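Local coordinates for TRAP dicarboxylate transporter, DctP subunit (Ochrobactrum anthropi, PDB 4P47), which probably captures a small organic acid in the periplasm and delivers it to the membrane components of a TRAP transporter, at residues 127-135 with 323-331; 209-218 with 227-236. One frame throughout, in Å; residues are numbered along the deposited sequence.

Contact 1. Residues 127-135 with 323-331; sequences PFGTNLMKR and TVDELFAEL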
loop_
_atom_site.group_PDB
_atom_site.type_symbol
_atom_site.label_atom_id
_atom_site.label_comp_id
_atom_site.label_asym_id
_atom_site.label_seq_id
_atom_site.Cartn_x
_atom_site.Cartn_y
_atom_site.Cartn_z
ATOM N N PRO A 127 10.759 -13.758 -1.814
ATOM C CA PRO A 127 11.283 -13.980 -0.472
ATOM C C PRO A 127 11.071 -12.788 0.471
ATOM O O PRO A 127 10.785 -12.993 1.656
ATOM C CB PRO A 127 12.774 -14.262 -0.732
ATOM C CG PRO A 127 12.762 -14.902 -2.084
ATOM C CD PRO A 127 11.731 -14.144 -2.849
ATOM N N PHE A 128 11.198 -11.560 -0.022
ATOM C CA PHE A 128 11.012 -10.412 0.850
ATOM C C PHE A 128 9.639 -10.455 1.532
ATOM O O PHE A 128 9.515 -10.392 2.760
ATOM C CB PHE A 128 11.164 -9.114 0.070
ATOM C CG PHE A 128 10.747 -7.896 0.849
ATOM C CD1 PHE A 128 11.490 -7.457 1.937
ATOM C CD2 PHE A 128 9.616 -7.188 0.497
ATOM C CE1 PHE A 128 11.100 -6.342 2.655
ATOM C CE2 PHE A 128 9.230 -6.067 1.196
ATOM C CZ PHE A 128 9.964 -5.645 2.279
ATOM N N GLY A 129 8.585 -10.564 0.732
ATOM C CA GLY A 129 7.244 -10.582 1.293
ATOM C C GLY A 129 6.965 -11.830 2.107
ATOM O O GLY A 129 6.262 -11.798 3.122
ATOM N N THR A 130 7.490 -12.958 1.636
ATOM C CA THR A 130 7.267 -14.233 2.283
ATOM C C THR A 130 7.909 -14.291 3.661
ATOM O O THR A 130 7.304 -14.736 4.633
ATOM C CB THR A 130 7.769 -15.359 1.382
ATOM O OG1 THR A 130 7.045 -15.311 0.141
ATOM C CG2 THR A 130 7.574 -16.730 2.040
ATOM N N ASN A 131 9.125 -13.782 3.766
ATOM C CA ASN A 131 9.820 -13.783 5.037
ATOM C C ASN A 131 9.207 -12.817 6.046
ATOM O O ASN A 131 9.254 -13.061 7.243
ATOM C CB ASN A 131 11.324 -13.528 4.834
ATOM C CG ASN A 131 12.026 -14.713 4.224
ATOM O OD1 ASN A 131 11.550 -15.832 4.326
ATOM N ND2 ASN A 131 13.156 -14.470 3.577
ATOM N N LEU A 132 8.593 -11.744 5.568
ATOM C CA LEU A 132 7.845 -10.899 6.473
ATOM C C LEU A 132 6.673 -11.684 7.059
ATOM O O LEU A 132 6.439 -11.648 8.266
ATOM C CB LEU A 132 7.326 -9.644 5.768
ATOM C CG LEU A 132 8.356 -8.544 5.487
ATOM C CD1 LEU A 132 7.719 -7.428 4.705
ATOM C CD2 LEU A 132 8.940 -8.022 6.787
ATOM N N MET A 133 5.924 -12.381 6.211
ATOM C CA MET A 133 4.743 -13.119 6.682
ATOM C C MET A 133 5.070 -14.193 7.698
ATOM O O MET A 133 4.269 -14.500 8.565
ATOM C CB MET A 133 3.984 -13.727 5.501
ATOM C CG MET A 133 3.304 -12.683 4.663
ATOM S SD MET A 133 2.085 -13.342 3.537
ATOM C CE MET A 133 3.076 -14.495 2.607
ATOM N N LYS A 134 6.257 -14.772 7.604
ATOM C CA LYS A 134 6.671 -15.777 8.570
ATOM C C LYS A 134 6.747 -15.268 10.005
ATOM O O LYS A 134 6.707 -16.040 10.952
ATOM C CB LYS A 134 8.006 -16.395 8.141
ATOM C CG LYS A 134 7.843 -17.260 6.900
ATOM C CD LYS A 134 8.813 -18.431 6.850
ATOM C CE LYS A 134 10.079 -18.083 6.102
ATOM N NZ LYS A 134 10.907 -19.308 5.853
ATOM N N ARG A 135 6.827 -13.951 10.163
ATOM C CA ARG A 135 6.902 -13.324 11.467
ATOM C C ARG A 135 5.527 -13.145 12.126
ATOM O O ARG A 135 5.433 -12.749 13.295
ATOM C CB ARG A 135 7.601 -11.955 11.333
ATOM C CG ARG A 135 9.018 -12.060 10.753
ATOM C CD ARG A 135 9.640 -10.701 10.350
ATOM N NE ARG A 135 10.973 -10.894 9.767
ATOM C CZ ARG A 135 12.098 -10.937 10.475
ATOM N NH1 ARG A 135 12.063 -10.779 11.791
ATOM N NH2 ARG A 135 13.261 -11.142 9.870
ATOM N N THR A 323 16.422 -8.297 7.032
ATOM C CA THR A 323 15.337 -7.873 6.170
ATOM C C THR A 323 15.813 -6.831 5.148
ATOM O O THR A 323 15.553 -6.964 3.947
ATOM C CB THR A 323 14.186 -7.324 7.009
ATOM O OG1 THR A 323 13.662 -8.357 7.857
ATOM C CG2 THR A 323 13.066 -6.817 6.149
ATOM N N VAL A 324 16.560 -5.819 5.591
ATOM C CA VAL A 324 16.986 -4.766 4.663
ATOM C C VAL A 324 17.960 -5.266 3.583
ATOM O O VAL A 324 17.825 -4.901 2.414
ATOM C CB VAL A 324 17.570 -3.572 5.436
ATOM C CG1 VAL A 324 18.100 -2.516 4.486
ATOM C CG2 VAL A 324 16.509 -2.984 6.346
ATOM N N ASP A 325 18.959 -6.067 3.957
ATOM C CA ASP A 325 19.910 -6.574 2.968
ATOM C C ASP A 325 19.233 -7.396 1.890
ATOM O O ASP A 325 19.548 -7.254 0.695
ATOM C CB ASP A 325 20.966 -7.462 3.624
ATOM C CG ASP A 325 21.924 -6.697 4.511
ATOM O OD1 ASP A 325 22.058 -5.464 4.376
ATOM O OD2 ASP A 325 22.567 -7.367 5.342
ATOM N N GLU A 326 18.303 -8.256 2.304
ATOM C CA GLU A 326 17.544 -9.092 1.370
ATOM C C GLU A 326 16.747 -8.225 0.396
ATOM O O GLU A 326 16.767 -8.433 -0.827
ATOM C CB GLU A 326 16.600 -10.017 2.141
ATOM C CG GLU A 326 15.572 -10.753 1.260
ATOM C CD GLU A 326 14.756 -11.793 2.028
ATOM O OE1 GLU A 326 13.989 -11.411 2.941
ATOM O OE2 GLU A 326 14.883 -12.997 1.712
ATOM N N LEU A 327 16.050 -7.244 0.948
ATOM C CA LEU A 327 15.282 -6.300 0.145
ATOM C C LEU A 327 16.181 -5.589 -0.867
ATOM O O LEU A 327 15.879 -5.539 -2.066
ATOM C CB LEU A 327 14.606 -5.293 1.067
ATOM C CG LEU A 327 13.824 -4.172 0.390
ATOM C CD1 LEU A 327 12.722 -4.740 -0.506
ATOM C CD2 LEU A 327 13.247 -3.238 1.421
ATOM N N PHE A 328 17.314 -5.078 -0.416
ATOM C CA PHE A 328 18.203 -4.354 -1.324
ATOM C C PHE A 328 18.708 -5.225 -2.475
ATOM O O PHE A 328 18.822 -4.746 -3.607
ATOM C CB PHE A 328 19.356 -3.721 -0.549
ATOM C CG PHE A 328 18.952 -2.503 0.232
ATOM C CD1 PHE A 328 17.613 -2.149 0.355
ATOM C CD2 PHE A 328 19.909 -1.700 0.833
ATOM C CE1 PHE A 328 17.242 -1.029 1.065
ATOM C CE2 PHE A 328 19.541 -0.574 1.546
ATOM C CZ PHE A 328 18.213 -0.239 1.660
ATOM N N ALA A 329 18.977 -6.498 -2.204
ATOM C CA ALA A 329 19.347 -7.446 -3.261
ATOM C C ALA A 329 18.222 -7.658 -4.283
ATOM O O ALA A 329 18.445 -7.637 -5.509
ATOM C CB ALA A 329 19.762 -8.780 -2.637
ATOM N N GLU A 330 17.007 -7.872 -3.792
ATOM C CA GLU A 330 15.852 -8.034 -4.675
ATOM C C GLU A 330 15.661 -6.778 -5.545
ATOM O O GLU A 330 15.343 -6.894 -6.727
ATOM C CB GLU A 330 14.591 -8.353 -3.867
ATOM C CG GLU A 330 14.638 -9.685 -3.085
ATOM C CD GLU A 330 14.577 -10.918 -3.966
ATOM O OE1 GLU A 330 14.234 -10.776 -5.160
ATOM O OE2 GLU A 330 14.868 -12.032 -3.456
ATOM N N LEU A 331 15.867 -5.589 -4.976
ATOM C CA LEU A 331 15.720 -4.341 -5.729
ATOM C C LEU A 331 16.800 -4.155 -6.797
ATOM O O LEU A 331 16.501 -3.682 -7.892
ATOM C CB LEU A 331 15.695 -3.138 -4.779
ATOM C CG LEU A 331 14.510 -3.160 -3.805
ATOM C CD1 LEU A 331 14.644 -2.039 -2.799
ATOM C CD2 LEU A 331 13.195 -3.070 -4.548
HETATM O O HOH W 1 11.746 -10.034 4.397
HETATM O O HOH W 2 11.919 -10.414 7.024
#
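Helix 127-133 runs nearly antiparallel to the segment 323-331 of the C-terminal helix 321-336, their axes at 157° and 9.9 Å apart, with Phe-128 level with Leu-327. Phe-128 brings a broad apolar surface to this seam. With its CG anti to the backbone N (chi1 170°), the ring swings to the other helix, where Leu-327 CD1 sits almost exactly on the ring normal, 3.7 Å from the Phe-128 centroid, a CH-pi contact. Thr-323 gives its methyl CG2 to the ring's edge, 4.0 Å from Phe-128 CE1. Replacing the ring by an alanine here is likely to open a gap beside Leu-327 CD1 and leave the Thr-323 methyl without its aromatic neighbour.

Polar side chains line one margin. Glu-326, long and extended, reaches over to Asn-131, whose amide lies nearly coplanar with the carboxylate (17° between planes); Asn-131 ND2 gives a weak hydrogen bond to Glu-326 OE1 at 3.2 Å. A water donates both to Glu-326 OE1 and to Phe-128 O, so one carboxylate oxygen serves two links. A second water joins Arg-135 NE to Thr-323 OG1, letting the threonine serve with methyl and hydroxyl alike. Val-123 of helix 117-125 touches both Phe-128 and Leu-327, extending the apolar layer. This seam, apolar inside with a polar margin bridged by two waters, belongs to the helical layer of the DctP-type (family 7) solute-binding fold, in which the last helix, 321-336, packs on helix 127-133.

Contact 2. Residues 209-218 with 227-236; sequences DGQENPNANI and QKYLTLTRHQ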
loop_
_atom_site.group_PDB
_atom_site.type_symbol
_atom_site.label_atom_id
_atom_site.label_comp_id
_atom_site.label_asym_id
_atom_site.label_seq_id
_atom_site.Cartn_x
_atom_site.Cartn_y
_atom_site.Cartn_z
ATOM N N ASP A 209 0.508 23.627 1.183
ATOM C CA ASP A 209 0.794 23.761 -0.250
ATOM C C ASP A 209 0.381 22.518 -1.040
ATOM O O ASP A 209 -0.001 22.618 -2.205
ATOM C CB ASP A 209 2.287 23.988 -0.501
ATOM C CG ASP A 209 2.789 25.279 0.083
ATOM O OD1 ASP A 209 2.099 26.296 -0.102
ATOM O OD2 ASP A 209 3.868 25.284 0.691
ATOM N N GLY A 210 0.446 21.355 -0.400
ATOM C CA GLY A 210 0.253 20.100 -1.104
ATOM C C GLY A 210 0.061 18.950 -0.148
ATOM O O GLY A 210 -0.046 19.129 1.072
ATOM N N GLN A 211 0.014 17.749 -0.723
ATOM C CA GLN A 211 -0.262 16.563 0.064
ATOM C C GLN A 211 0.262 15.365 -0.692
ATOM O O GLN A 211 0.457 15.409 -1.911
ATOM C CB GLN A 211 -1.770 16.441 0.399
ATOM C CG GLN A 211 -2.672 16.341 -0.815
ATOM C CD GLN A 211 -2.817 14.931 -1.347
ATOM O OE1 GLN A 211 -3.027 13.983 -0.582
ATOM N NE2 GLN A 211 -2.732 14.780 -2.660
ATOM N N GLU A 212 0.531 14.312 0.056
ATOM C CA GLU A 212 1.026 13.074 -0.516
ATOM C C GLU A 212 0.051 11.935 -0.214
ATOM O O GLU A 212 -0.399 11.763 0.916
ATOM C CB GLU A 212 2.457 12.764 -0.007
ATOM C CG GLU A 212 2.586 12.513 1.502
ATOM C CD GLU A 212 2.345 11.072 1.905
ATOM O OE1 GLU A 212 2.619 10.155 1.074
ATOM O OE2 GLU A 212 1.941 10.830 3.064
ATOM N N ASN A 213 -0.308 11.181 -1.247
ATOM C CA ASN A 213 -1.353 10.163 -1.162
ATOM C C ASN A 213 -1.424 9.444 -2.504
ATOM O O ASN A 213 -0.857 9.909 -3.494
ATOM C CB ASN A 213 -2.749 10.763 -0.836
ATOM C CG ASN A 213 -3.083 10.746 0.646
ATOM O OD1 ASN A 213 -2.970 9.719 1.316
ATOM N ND2 ASN A 213 -3.518 11.886 1.161
ATOM N N PRO A 214 -2.172 8.338 -2.552
ATOM C CA PRO A 214 -2.461 7.734 -3.864
ATOM C C PRO A 214 -3.265 8.638 -4.782
ATOM O O PRO A 214 -3.881 9.614 -4.354
ATOM C CB PRO A 214 -3.248 6.468 -3.513
ATOM C CG PRO A 214 -2.892 6.178 -2.073
ATOM C CD PRO A 214 -2.756 7.549 -1.456
ATOM N N ASN A 215 -3.231 8.335 -6.072
ATOM C CA ASN A 215 -3.941 9.115 -7.053
ATOM C C ASN A 215 -5.453 9.150 -6.829
ATOM O O ASN A 215 -6.083 10.173 -7.097
ATOM C CB ASN A 215 -3.680 8.555 -8.454
ATOM C CG ASN A 215 -2.255 8.742 -8.912
ATOM O OD1 ASN A 215 -1.530 9.610 -8.419
ATOM N ND2 ASN A 215 -1.835 7.895 -9.852
ATOM N N ALA A 216 -6.039 8.052 -6.341
ATOM C CA ALA A 216 -7.488 7.959 -6.242
ATOM C C ALA A 216 -8.023 9.076 -5.384
ATOM O O ALA A 216 -9.105 9.598 -5.655
ATOM C CB ALA A 216 -7.908 6.619 -5.672
ATOM N N ASN A 217 -7.271 9.462 -4.362
ATOM C CA ASN A 217 -7.717 10.494 -3.444
ATOM C C ASN A 217 -7.928 11.824 -4.148
ATOM O O ASN A 217 -8.776 12.610 -3.740
ATOM C CB ASN A 217 -6.692 10.680 -2.327
ATOM C CG ASN A 217 -6.450 9.416 -1.533
ATOM O OD1 ASN A 217 -5.998 8.402 -2.063
ATOM N ND2 ASN A 217 -6.717 9.482 -0.230
ATOM N N ILE A 218 -7.144 12.104 -5.186
ATOM C CA ILE A 218 -7.267 13.366 -5.898
ATOM C C ILE A 218 -8.674 13.508 -6.472
ATOM O O ILE A 218 -9.280 14.583 -6.418
ATOM C CB ILE A 218 -6.201 13.487 -7.012
ATOM C CG1 ILE A 218 -4.806 13.473 -6.390
ATOM C CG2 ILE A 218 -6.416 14.768 -7.833
ATOM C CD1 ILE A 218 -3.667 13.254 -7.363
ATOM N N GLN A 227 -5.573 22.024 -6.267
ATOM C CA GLN A 227 -4.199 21.660 -6.592
ATOM C C GLN A 227 -4.002 21.651 -8.096
ATOM O O GLN A 227 -4.695 20.942 -8.796
ATOM C CB GLN A 227 -3.887 20.256 -6.081
ATOM C CG GLN A 227 -4.040 20.056 -4.577
ATOM C CD GLN A 227 -2.859 20.579 -3.795
ATOM O OE1 GLN A 227 -1.932 19.824 -3.482
ATOM N NE2 GLN A 227 -2.888 21.856 -3.432
ATOM N N LYS A 228 -3.032 22.409 -8.580
ATOM C CA LYS A 228 -2.735 22.453 -10.009
ATOM C C LYS A 228 -1.695 21.452 -10.505
ATOM O O LYS A 228 -1.609 21.231 -11.720
ATOM C CB LYS A 228 -2.297 23.862 -10.414
ATOM C CG LYS A 228 -3.483 24.815 -10.567
ATOM C CD LYS A 228 -3.026 26.253 -10.822
ATOM C CE LYS A 228 -4.182 27.161 -11.300
ATOM N NZ LYS A 228 -5.295 27.237 -10.315
ATOM N N TYR A 229 -0.940 20.846 -9.575
ATOM C CA TYR A 229 0.231 20.042 -9.941
ATOM C C TYR A 229 0.207 18.670 -9.288
ATOM O O TYR A 229 -0.077 18.553 -8.097
ATOM C CB TYR A 229 1.521 20.779 -9.555
ATOM C CG TYR A 229 1.551 22.172 -10.125
ATOM C CD1 TYR A 229 1.702 22.368 -11.490
ATOM C CD2 TYR A 229 1.365 23.283 -9.325
ATOM C CE1 TYR A 229 1.678 23.632 -12.043
ATOM C CE2 TYR A 229 1.365 24.557 -9.868
ATOM C CZ TYR A 229 1.505 24.713 -11.226
ATOM O OH TYR A 229 1.500 25.991 -11.779
ATOM N N LEU A 230 0.534 17.651 -10.067
ATOM C CA LEU A 230 0.757 16.284 -9.596
ATOM C C LEU A 230 2.073 15.784 -10.154
ATOM O O LEU A 230 2.324 15.932 -11.358
ATOM C CB LEU A 230 -0.367 15.344 -10.099
ATOM C CG LEU A 230 -0.148 13.835 -9.947
ATOM C CD1 LEU A 230 0.017 13.436 -8.474
ATOM C CD2 LEU A 230 -1.272 13.009 -10.542
ATOM N N THR A 231 2.914 15.217 -9.291
ATOM C CA THR A 231 4.074 14.470 -9.737
ATOM C C THR A 231 3.919 13.042 -9.317
ATOM O O THR A 231 3.565 12.746 -8.165
ATOM C CB THR A 231 5.367 15.019 -9.151
ATOM O OG1 THR A 231 5.528 16.350 -9.647
ATOM C CG2 THR A 231 6.590 14.184 -9.580
ATOM N N LEU A 232 4.181 12.139 -10.260
ATOM C CA LEU A 232 4.182 10.716 -9.973
ATOM C C LEU A 232 5.510 10.366 -9.297
ATOM O O LEU A 232 6.376 9.706 -9.867
ATOM C CB LEU A 232 3.948 9.920 -11.255
ATOM C CG LEU A 232 2.650 10.256 -12.005
ATOM C CD1 LEU A 232 2.433 9.286 -13.178
ATOM C CD2 LEU A 232 1.431 10.260 -11.078
ATOM N N THR A 233 5.685 10.854 -8.081
ATOM C CA THR A 233 6.930 10.633 -7.337
ATOM C C THR A 233 7.124 9.169 -6.985
ATOM O O THR A 233 8.255 8.718 -6.842
ATOM C CB THR A 233 6.908 11.423 -6.028
ATOM O OG1 THR A 233 5.625 11.265 -5.439
ATOM C CG2 THR A 233 7.176 12.901 -6.244
ATOM N N ARG A 234 6.030 8.433 -6.828
ATOM C CA ARG A 234 6.085 7.057 -6.358
ATOM C C ARG A 234 7.041 6.936 -5.158
ATOM O O ARG A 234 7.815 5.987 -5.028
ATOM C CB ARG A 234 6.445 6.091 -7.497
ATOM C CG ARG A 234 5.424 6.096 -8.617
ATOM C CD ARG A 234 5.616 4.942 -9.580
ATOM N NE ARG A 234 4.628 4.999 -10.655
ATOM C CZ ARG A 234 4.815 5.608 -11.817
ATOM N NH1 ARG A 234 5.961 6.207 -12.094
ATOM N NH2 ARG A 234 3.847 5.609 -12.720
ATOM N N HIS A 235 6.968 7.898 -4.254
ATOM C CA HIS A 235 7.934 7.971 -3.169
ATOM C C HIS A 235 7.769 6.830 -2.185
ATOM O O HIS A 235 8.723 6.499 -1.489
ATOM C CB HIS A 235 7.911 9.335 -2.456
ATOM C CG HIS A 235 6.563 9.731 -1.952
ATOM N ND1 HIS A 235 5.694 10.471 -2.715
ATOM C CD2 HIS A 235 5.928 9.479 -0.784
ATOM C CE1 HIS A 235 4.576 10.662 -2.038
ATOM N NE2 HIS A 235 4.686 10.073 -0.864
ATOM N N GLN A 236 6.561 6.286 -2.085
ATOM C CA GLN A 236 6.322 5.055 -1.357
ATOM C C GLN A 236 5.302 4.244 -2.143
ATOM O O GLN A 236 4.628 4.762 -3.025
ATOM C CB GLN A 236 5.753 5.345 0.023
ATOM C CG GLN A 236 6.743 5.987 0.969
ATOM C CD GLN A 236 6.029 6.533 2.163
ATOM O OE1 GLN A 236 5.260 7.513 2.063
ATOM N NE2 GLN A 236 6.224 5.906 3.300
HETATM O O HOH W 3 3.351 8.450 3.806
#
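Glu-212 and His-235 meet with their side chains at about a right angle, the carboxylate and imidazole planes 64° apart. His-235 points its NE2 edge at Glu-212 OE1, which lies in the ring plane; the hydrogen bond is 2.8 Å long and almost straight (175°), received on the anti side, tilted out of the carboxylate plane. The bend at chi2 (87°) turns the Glu-212 carboxylate to the ring, and Glu-212 CB itself lies 3.6 Å from His-235 CE1. The other ring nitrogen, ND1, shares a hydrogen bond with Thr-233 OG1. Arg-152 forms a salt bridge with Glu-212 OE1, while OE2 takes a hydrogen bond from Leu-175 N and another from a water that also donates to Gln-236 OE1; Gln-236 NE2 is bonded to Asp-109 O.

At the far end, Gln-227 folds back so that its NE2 donates to Asp-209 O at 3.2 Å, approaching from above the carbonyl plane. Gln-227 OE1, bonded to Thr-155, comes to 3.2 Å from Gly-210 CA. Between these polar ends, Ile-218 CD1 packs obliquely on Leu-230 CD1 at 3.9 Å, and Asn-215 OD1, held by Asn-153, rests against Leu-230 and Leu-232.

Buried throughout, the contact surrounds the Glu-212 carboxylate with Arg-152, the N-H of His-235, Leu-175 N and one water, which would probably keep it ionised; Glu-212 and Thr-233 together fix the imidazole's rotation.

Overall arrangement
The two contacts lie on opposite sides of the chain's centre, their centres 27 Å apart and their nearest atoms about 10 Å apart, without touching. Along the sequence, 127-135 comes first, then both segments of contact 2, and finally 323-331, so contact 1 pairs the two outermost segments. Strand 141-156 connects the regions: its Tyr-146 touches Leu-132 and hydrogen-bonds to Gly-129, and the same strand pairs antiparallel with strands 210-213 and 229-245. Contact 1 thus closes a long-range helix pair on the outside of the fold, whereas contact 2 joins two segments close in sequence, whose strands both belong to the central sheet of this solute-binding protein.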